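Local coordinates for protein DNA helicase RecQ (Deinococcus radiodurans, PDB 4Q48) that probably couples ATP hydrolysis to the unwinding of duplex DNA in the 3'-5' direction, this chain being its catalytic core of helicase, zinc-binding and RQC domains, at residues 91-95 against 105-109; 122-126 against 160-166. All coordinates share one frame; numbering follows the deposited sequence.

Interaction 1 of 2, residues 91-95 against 105-109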
ATOM      1  N   ALA A  91     -11.106  17.226 -21.234  1.00 41.17           N
ATOM      2  CA  ALA A  91     -10.566  17.416 -19.897  1.00 44.15           C
ATOM      3  C   ALA A  91      -9.574  18.566 -19.861  1.00 50.33           C
ATOM      4  O   ALA A  91      -9.062  18.983 -20.901  1.00 51.12           O
ATOM      5  CB  ALA A  91      -9.915  16.158 -19.405  1.00 45.06           C
ATOM      6  N   ALA A  92      -9.251  19.046 -18.665  1.00 40.96           N
ATOM      7  CA  ALA A  92      -8.408  20.220 -18.576  1.00 41.61           C
ATOM      8  C   ALA A  92      -7.701  20.270 -17.249  1.00 44.84           C
ATOM      9  O   ALA A  92      -7.969  19.450 -16.371  1.00 45.48           O
ATOM     10  CB  ALA A  92      -9.231  21.462 -18.790  1.00 40.55           C
ATOM     11  N   PHE A  93      -6.774  21.212 -17.109  1.00 44.69           N
ATOM     12  CA  PHE A  93      -6.043  21.345 -15.854  1.00 45.77           C
ATOM     13  C   PHE A  93      -6.157  22.711 -15.318  1.00 44.82           C
ATOM     14  O   PHE A  93      -6.026  23.682 -16.052  1.00 45.62           O
ATOM     15  CB  PHE A  93      -4.548  21.071 -16.007  1.00 54.46           C
ATOM     16  CG  PHE A  93      -4.250  19.766 -16.581  1.00 62.58           C
ATOM     17  CD1 PHE A  93      -4.501  18.614 -15.857  1.00 71.56           C
ATOM     18  CD2 PHE A  93      -3.736  19.669 -17.855  1.00 71.96           C
ATOM     19  CE1 PHE A  93      -4.241  17.372 -16.388  1.00 79.71           C
ATOM     20  CE2 PHE A  93      -3.470  18.437 -18.395  1.00 88.49           C
ATOM     21  CZ  PHE A  93      -3.715  17.281 -17.652  1.00 83.56           C
ATOM     22  N   LEU A  94      -6.309  22.765 -14.008  1.00 47.68           N
ATOM     23  CA  LEU A  94      -6.396  24.004 -13.295  1.00 44.02           C
ATOM     24  C   LEU A  94      -5.380  23.940 -12.145  1.00 50.10           C
ATOM     25  O   LEU A  94      -5.513  23.123 -11.233  1.00 45.58           O
ATOM     26  CB  LEU A  94      -7.829  24.192 -12.813  1.00 40.64           C
ATOM     27  CG  LEU A  94      -8.371  25.537 -12.350  1.00 44.49           C
ATOM     28  CD1 LEU A  94      -8.533  26.436 -13.561  1.00 48.02           C
ATOM     29  CD2 LEU A  94      -9.718  25.307 -11.665  1.00 34.06           C
ATOM     30  N   ASN A  95      -4.372  24.808 -12.206  1.00 52.47           N
ATOM     31  CA  ASN A  95      -3.354  24.925 -11.161  1.00 60.08           C
ATOM     32  C   ASN A  95      -2.567  26.227 -11.316  1.00 67.12           C
ATOM     33  O   ASN A  95      -2.648  26.900 -12.352  1.00 64.30           O
ATOM     34  CB  ASN A  95      -2.384  23.741 -11.191  1.00 63.09           C
ATOM     35  CG  ASN A  95      -1.867  23.452 -12.585  1.00 61.30           C
ATOM     36  OD1 ASN A  95      -1.068  24.215 -13.125  1.00 63.52           O
ATOM     37  ND2 ASN A  95      -2.320  22.351 -13.175  1.00 54.92           N
ATOM     38  N   GLU A 105      -9.786  30.657 -18.743  1.00 55.16           N
ATOM     39  CA  GLU A 105     -10.529  30.010 -19.838  1.00 59.43           C
ATOM     40  C   GLU A 105     -10.865  28.556 -19.567  1.00 56.39           C
ATOM     41  O   GLU A 105     -11.790  28.004 -20.181  1.00 60.06           O
ATOM     42  CB  GLU A 105      -9.725  30.079 -21.144  1.00 60.82           C
ATOM     43  CG  GLU A 105      -8.866  31.331 -21.282  1.00 74.63           C
ATOM     44  CD  GLU A 105      -8.078  31.388 -22.582  1.00 81.05           C
ATOM     45  OE1 GLU A 105      -8.421  32.232 -23.442  1.00 84.62           O
ATOM     46  OE2 GLU A 105      -7.214  30.499 -22.799  1.00 79.81           O
ATOM     47  N   VAL A 106     -10.179  27.957 -18.604  1.00 43.95           N
ATOM     48  CA  VAL A 106     -10.552  26.637 -18.154  1.00 43.52           C
ATOM     49  C   VAL A 106     -11.762  26.822 -17.261  1.00 44.73           C
ATOM     50  O   VAL A 106     -12.728  26.044 -17.292  1.00 40.93           O
ATOM     51  CB  VAL A 106      -9.384  25.947 -17.428  1.00 44.25           C
ATOM     52  CG1 VAL A 106      -9.822  24.653 -16.769  1.00 35.81           C
ATOM     53  CG2 VAL A 106      -8.275  25.678 -18.432  1.00 43.20           C
ATOM     54  N   GLU A 107     -11.714  27.887 -16.480  1.00 44.55           N
ATOM     55  CA  GLU A 107     -12.857  28.268 -15.677  1.00 49.38           C
ATOM     56  C   GLU A 107     -14.088  28.534 -16.549  1.00 46.73           C
ATOM     57  O   GLU A 107     -15.183  28.069 -16.194  1.00 38.85           O
ATOM     58  CB  GLU A 107     -12.518  29.478 -14.817  1.00 41.28           C
ATOM     59  CG  GLU A 107     -11.707  29.075 -13.623  1.00 43.03           C
ATOM     60  CD  GLU A 107     -11.165  30.253 -12.876  1.00 47.85           C
ATOM     61  OE1 GLU A 107     -11.277  31.379 -13.406  1.00 50.79           O
ATOM     62  OE2 GLU A 107     -10.632  30.058 -11.760  1.00 45.96           O
ATOM     63  N   ASP A 108     -13.918  29.251 -17.669  1.00 40.49           N
ATOM     64  CA  ASP A 108     -15.057  29.508 -18.554  1.00 48.68           C
ATOM     65  C   ASP A 108     -15.580  28.192 -19.072  1.00 45.30           C
ATOM     66  O   ASP A 108     -16.783  27.953 -19.134  1.00 39.64           O
ATOM     67  CB  ASP A 108     -14.686  30.387 -19.759  1.00 57.86           C
ATOM     68  CG  ASP A 108     -14.862  31.882 -19.499  1.00 69.17           C
ATOM     69  OD1 ASP A 108     -14.984  32.309 -18.321  1.00 61.25           O
ATOM     70  OD2 ASP A 108     -14.861  32.634 -20.504  1.00 74.67           O
ATOM     71  N   ALA A 109     -14.641  27.316 -19.396  1.00 46.08           N
ATOM     72  CA  ALA A 109     -14.987  26.063 -20.017  1.00 42.81           C
ATOM     73  C   ALA A 109     -15.692  25.179 -19.011  1.00 42.47           C
ATOM     74  O   ALA A 109     -16.665  24.499 -19.344  1.00 42.66           O
ATOM     75  CB  ALA A 109     -13.726  25.396 -20.574  1.00 40.30           C
TER

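Interaction 2 of 2, residues 122-126 against 160-166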
ATOM      1  N   PRO A 122      -4.815  20.573  -5.353  1.00 60.61           N
ATOM      2  CA  PRO A 122      -5.460  20.903  -4.076  1.00 56.60           C
ATOM      3  C   PRO A 122      -5.330  22.378  -3.747  1.00 54.68           C
ATOM      4  O   PRO A 122      -6.229  23.000  -3.178  1.00 52.83           O
ATOM      5  CB  PRO A 122      -4.672  20.064  -3.069  1.00 59.14           C
ATOM      6  CG  PRO A 122      -4.126  18.942  -3.865  1.00 56.31           C
ATOM      7  CD  PRO A 122      -3.833  19.484  -5.215  1.00 55.72           C
ATOM      8  N   GLU A 123      -4.190  22.929  -4.135  1.00 62.51           N
ATOM      9  CA  GLU A 123      -3.865  24.329  -3.897  1.00 60.25           C
ATOM     10  C   GLU A 123      -4.914  25.209  -4.582  1.00 57.66           C
ATOM     11  O   GLU A 123      -5.439  26.148  -3.980  1.00 56.34           O
ATOM     12  CB  GLU A 123      -2.431  24.613  -4.390  1.00 51.63           C
ATOM     13  CG  GLU A 123      -2.152  26.018  -4.857  1.00 53.88           C
ATOM     14  CD  GLU A 123      -2.575  26.243  -6.299  1.00 65.52           C
ATOM     15  OE1 GLU A 123      -2.602  25.260  -7.079  1.00 61.82           O
ATOM     16  OE2 GLU A 123      -2.889  27.404  -6.646  1.00 68.05           O
ATOM     17  N   ARG A 124      -5.227  24.896  -5.837  1.00 52.66           N
ATOM     18  CA  ARG A 124      -6.280  25.624  -6.526  1.00 57.24           C
ATOM     19  C   ARG A 124      -7.659  25.362  -5.894  1.00 53.40           C
ATOM     20  O   ARG A 124      -8.397  26.299  -5.633  1.00 57.40           O
ATOM     21  CB  ARG A 124      -6.301  25.256  -8.008  1.00 58.83           C
ATOM     22  CG  ARG A 124      -6.991  26.285  -8.879  1.00 54.34           C
ATOM     23  CD  ARG A 124      -6.173  27.548  -8.916  1.00 58.83           C
ATOM     24  NE  ARG A 124      -6.761  28.550  -9.786  1.00 61.29           N
ATOM     25  CZ  ARG A 124      -6.168  29.698 -10.074  1.00 67.80           C
ATOM     26  NH1 ARG A 124      -4.973  29.960  -9.558  1.00 72.40           N
ATOM     27  NH2 ARG A 124      -6.758  30.573 -10.880  1.00 64.40           N
ATOM     28  N   LEU A 125      -7.993  24.096  -5.643  1.00 46.83           N
ATOM     29  CA  LEU A 125      -9.323  23.712  -5.186  1.00 41.90           C
ATOM     30  C   LEU A 125      -9.753  24.365  -3.877  1.00 51.36           C
ATOM     31  O   LEU A 125     -10.905  24.777  -3.727  1.00 52.13           O
ATOM     32  CB  LEU A 125      -9.422  22.199  -5.024  1.00 38.99           C
ATOM     33  CG  LEU A 125     -10.714  21.735  -4.347  1.00 39.84           C
ATOM     34  CD1 LEU A 125     -11.868  21.931  -5.295  1.00 37.95           C
ATOM     35  CD2 LEU A 125     -10.661  20.277  -3.891  1.00 42.49           C
ATOM     36  N   LEU A 126      -8.834  24.475  -2.927  1.00 54.49           N
ATOM     37  CA  LEU A 126      -9.240  24.860  -1.580  1.00 51.23           C
ATOM     38  C   LEU A 126      -9.364  26.366  -1.436  1.00 48.76           C
ATOM     39  O   LEU A 126      -9.867  26.849  -0.419  1.00 51.55           O
ATOM     40  CB  LEU A 126      -8.264  24.285  -0.545  1.00 52.11           C
ATOM     41  CG  LEU A 126      -8.245  22.759  -0.479  1.00 54.42           C
ATOM     42  CD1 LEU A 126      -6.903  22.242  -0.001  1.00 59.28           C
ATOM     43  CD2 LEU A 126      -9.350  22.281   0.429  1.00 55.97           C
ATOM     44  N   GLU A 160      -2.176  20.486   2.796  1.00 84.02           N
ATOM     45  CA  GLU A 160      -3.305  20.762   1.917  1.00 80.58           C
ATOM     46  C   GLU A 160      -4.336  19.667   2.106  1.00 76.77           C
ATOM     47  O   GLU A 160      -5.487  19.926   2.453  1.00 78.94           O
ATOM     48  CB  GLU A 160      -2.867  20.788   0.445  1.00 80.48           C
ATOM     49  CG  GLU A 160      -1.585  21.558   0.124  1.00 82.44           C
ATOM     50  CD  GLU A 160      -1.075  21.285  -1.301  1.00 86.53           C
ATOM     51  OE1 GLU A 160      -1.265  22.156  -2.191  1.00 76.27           O
ATOM     52  OE2 GLU A 160      -0.519  20.180  -1.534  1.00 84.35           O
ATOM     53  N   TYR A 161      -3.898  18.433   1.882  1.00 71.66           N
ATOM     54  CA  TYR A 161      -4.806  17.303   1.798  1.00 68.30           C
ATOM     55  C   TYR A 161      -5.742  17.088   2.992  1.00 69.81           C
ATOM     56  O   TYR A 161      -6.843  16.585   2.798  1.00 67.20           O
ATOM     57  CB  TYR A 161      -4.016  16.018   1.503  1.00 67.05           C
ATOM     58  CG  TYR A 161      -4.160  15.640   0.045  1.00 67.51           C
ATOM     59  CD1 TYR A 161      -3.689  16.477  -0.961  1.00 67.03           C
ATOM     60  CD2 TYR A 161      -4.869  14.495  -0.329  1.00 63.58           C
ATOM     61  CE1 TYR A 161      -3.872  16.154  -2.303  1.00 62.96           C
ATOM     62  CE2 TYR A 161      -5.061  14.166  -1.663  1.00 63.52           C
ATOM     63  CZ  TYR A 161      -4.565  15.003  -2.654  1.00 66.84           C
ATOM     64  OH  TYR A 161      -4.758  14.677  -3.992  1.00 61.04           O
ATOM     65  N   GLN A 162      -5.379  17.499   4.202  1.00 68.97           N
ATOM     66  CA  GLN A 162      -6.297  17.213   5.297  1.00 70.12           C
ATOM     67  C   GLN A 162      -7.308  18.334   5.458  1.00 74.50           C
ATOM     68  O   GLN A 162      -8.095  18.324   6.402  1.00 79.54           O
ATOM     69  CB  GLN A 162      -5.567  17.047   6.629  1.00 73.30           C
ATOM     70  CG  GLN A 162      -4.578  18.158   6.927  1.00 81.82           C
ATOM     71  CD  GLN A 162      -3.826  17.923   8.218  1.00 78.27           C
ATOM     72  OE1 GLN A 162      -4.080  16.946   8.926  1.00 75.82           O
ATOM     73  NE2 GLN A 162      -2.925  18.838   8.555  1.00 74.58           N
ATOM     74  N   GLN A 163      -7.296  19.295   4.539  1.00 69.90           N
ATOM     75  CA  GLN A 163      -8.342  20.311   4.491  1.00 68.96           C
ATOM     76  C   GLN A 163      -9.532  19.908   3.614  1.00 69.63           C
ATOM     77  O   GLN A 163     -10.609  20.517   3.691  1.00 68.19           O
ATOM     78  CB  GLN A 163      -7.772  21.629   4.009  1.00 70.79           C
ATOM     79  CG  GLN A 163      -6.630  22.123   4.853  1.00 75.22           C
ATOM     80  CD  GLN A 163      -6.259  23.545   4.512  1.00 79.50           C
ATOM     81  OE1 GLN A 163      -7.110  24.331   4.079  1.00 72.57           O
ATOM     82  NE2 GLN A 163      -4.976  23.878   4.665  1.00 80.73           N
ATOM     83  N   LEU A 164      -9.344  18.867   2.803  1.00 62.58           N
ATOM     84  CA  LEU A 164     -10.383  18.362   1.907  1.00 57.84           C
ATOM     85  C   LEU A 164     -11.578  17.834   2.677  1.00 61.35           C
ATOM     86  O   LEU A 164     -12.513  17.277   2.087  1.00 61.27           O
ATOM     87  CB  LEU A 164      -9.825  17.245   1.024  1.00 57.92           C
ATOM     88  CG  LEU A 164      -8.804  17.705  -0.015  1.00 57.09           C
ATOM     89  CD1 LEU A 164      -8.345  16.541  -0.845  1.00 48.59           C
ATOM     90  CD2 LEU A 164      -9.335  18.845  -0.887  1.00 58.17           C
ATOM     91  N   SER A 165     -11.519  17.984   4.001  1.00 64.00           N
ATOM     92  CA  SER A 165     -12.694  18.011   4.863  1.00 65.39           C
ATOM     93  C   SER A 165     -13.844  18.703   4.162  1.00 61.24           C
ATOM     94  O   SER A 165     -14.987  18.252   4.209  1.00 65.69           O
ATOM     95  CB  SER A 165     -12.391  18.746   6.170  1.00 61.65           C
ATOM     96  OG  SER A 165     -11.098  18.440   6.662  1.00 65.94           O
ATOM     97  N   VAL A 166     -13.496  19.804   3.504  1.00 57.31           N
ATOM     98  CA  VAL A 166     -14.440  20.791   3.007  1.00 60.43           C
ATOM     99  C   VAL A 166     -15.344  20.312   1.859  1.00 55.11           C
ATOM    100  O   VAL A 166     -16.430  20.835   1.684  1.00 55.35           O
ATOM    101  CB  VAL A 166     -13.667  22.067   2.556  1.00 60.20           C
ATOM    102  CG1 VAL A 166     -13.217  21.945   1.108  1.00 58.77           C
ATOM    103  CG2 VAL A 166     -14.501  23.313   2.743  1.00 53.90           C
TER

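Interaction 1 of 2, residues 91-95 against 105-109
Ala92 and Val106 mark where strand 91-94 and helix 105-109 come nearest, the helix axis passing 8.8 Å from the strand axis and running largely against it, at 135°. The helix is the connection of a beta-alpha-beta unit and packs on the strand it follows, and the side chains show how alternation along a strand serves it. Ala92 and Leu94 point toward the helix, whereas Phe93 between them points away.

Val106 is the residue the helix sets between the two. Its CG1 branch does most of the work, meeting Ala92 CB at 3.8 Å and Leu94 CD1 at 3.9 Å, and bridging the two strand residues. With CG1 anti to the backbone N (chi1 171°), the second branch is left beside that nitrogen, and Val106 CG2 comes to rest 3.8 Å from the backbone Phe93 O. Leu94 and Val106 lie alongside one another, pointing opposite ways, and Leu94 CD1 reaches on to the aliphatic part of Glu107, 4.1 Å from its CG. The carboxylate of Glu107 continues beyond this apolar patch to a salt bridge with Arg129. Dispersion and the exclusion of water thus carry the contact between the two segments.

Strand 91-94 is an edge strand of the parallel sheet in the DEAD/DEAH-box domain, and it pairs with strand 117-120 through backbone hydrogen bonds of Ala92 and Leu94 with Tyr119. Leu118 of that neighbour touches Ala92, Leu94 and Val106 alike, so helix 100-111 spans both strands of its crossover, while Phe93 packs on helix 74-84 across the sheet.

Interaction 2 of 2, residues 122-126 against 160-166
Pro122 and Glu160 form one end of this contact, their CA atoms 6.4 Å apart, and Leu126 and Leu164 the other, as a short helix settles against a 3-10 turn and the residues leading into helix 165-170. Followed along 122-126, the contact passes from a proline that packs on an aromatic ring, past two glutamates at the more exposed side, to a pair of leucines. Pro122 points toward the turn: its CG meets CE1 of the Tyr161 ring obliquely, while its CB lies 4.0 Å from Glu160 CB. The Tyr161 side chain starts away from the helix, yet its ring swings back to reach the proline, and Leu164 CD1 rests over one face of that ring near the rim.

Glu123 contributes the base of its side chain, with CB 3.5 Å from Glu160 OE1. Its CG is anti to the backbone N (chi1 151°) and the chain bends at the next bond, turning the carboxylate away; the Glu123 and Glu160 OE1 atoms remain 5.9 Å apart, which would probably ease the repulsion between like charges.

Leu125 CD2 meets Leu164 CD2 at 3.6 Å, the two side chains lying roughly perpendicular. Leu126 is the more widely engaged: its CD1 lies against the backbone Glu160 O, and its CD2 touches Leu164 CD2 at 3.7 Å and Val166 CG1 at 3.9 Å. An alanine in place of Leu126 would lose both branches and is likely to leave a gap beside Leu164 and Val166.

Leu125 and Leu164 reach the parallel sheet, both touching Val70 of strand 66-70, and Leu164 also meets Ile144 of strand 139-145, whose last residue, Asp145, accepts a hydrogen bond at its backbone O from Tyr161 OH.

How the interactions relate
Together the contacts illustrate how one P-loop-type helicase domain uses apolar packing at different depths. Interaction 1 belongs to the regular architecture, a helix on the edge strand of the sheet, and is buried although it lies far from the centre of the chain. Interaction 2 joins less regular elements over the middle strands and is only partly buried, with two glutamates at its more exposed border. The first works through small and branched aliphatic groups; the second adds a proline and an aromatic ring. They are neighbours: Arg124, which points away from the 160-166 side, packs its CG 3.8 Å from Leu94 CG and touches Glu107, joining helix 122-125 to interaction 1.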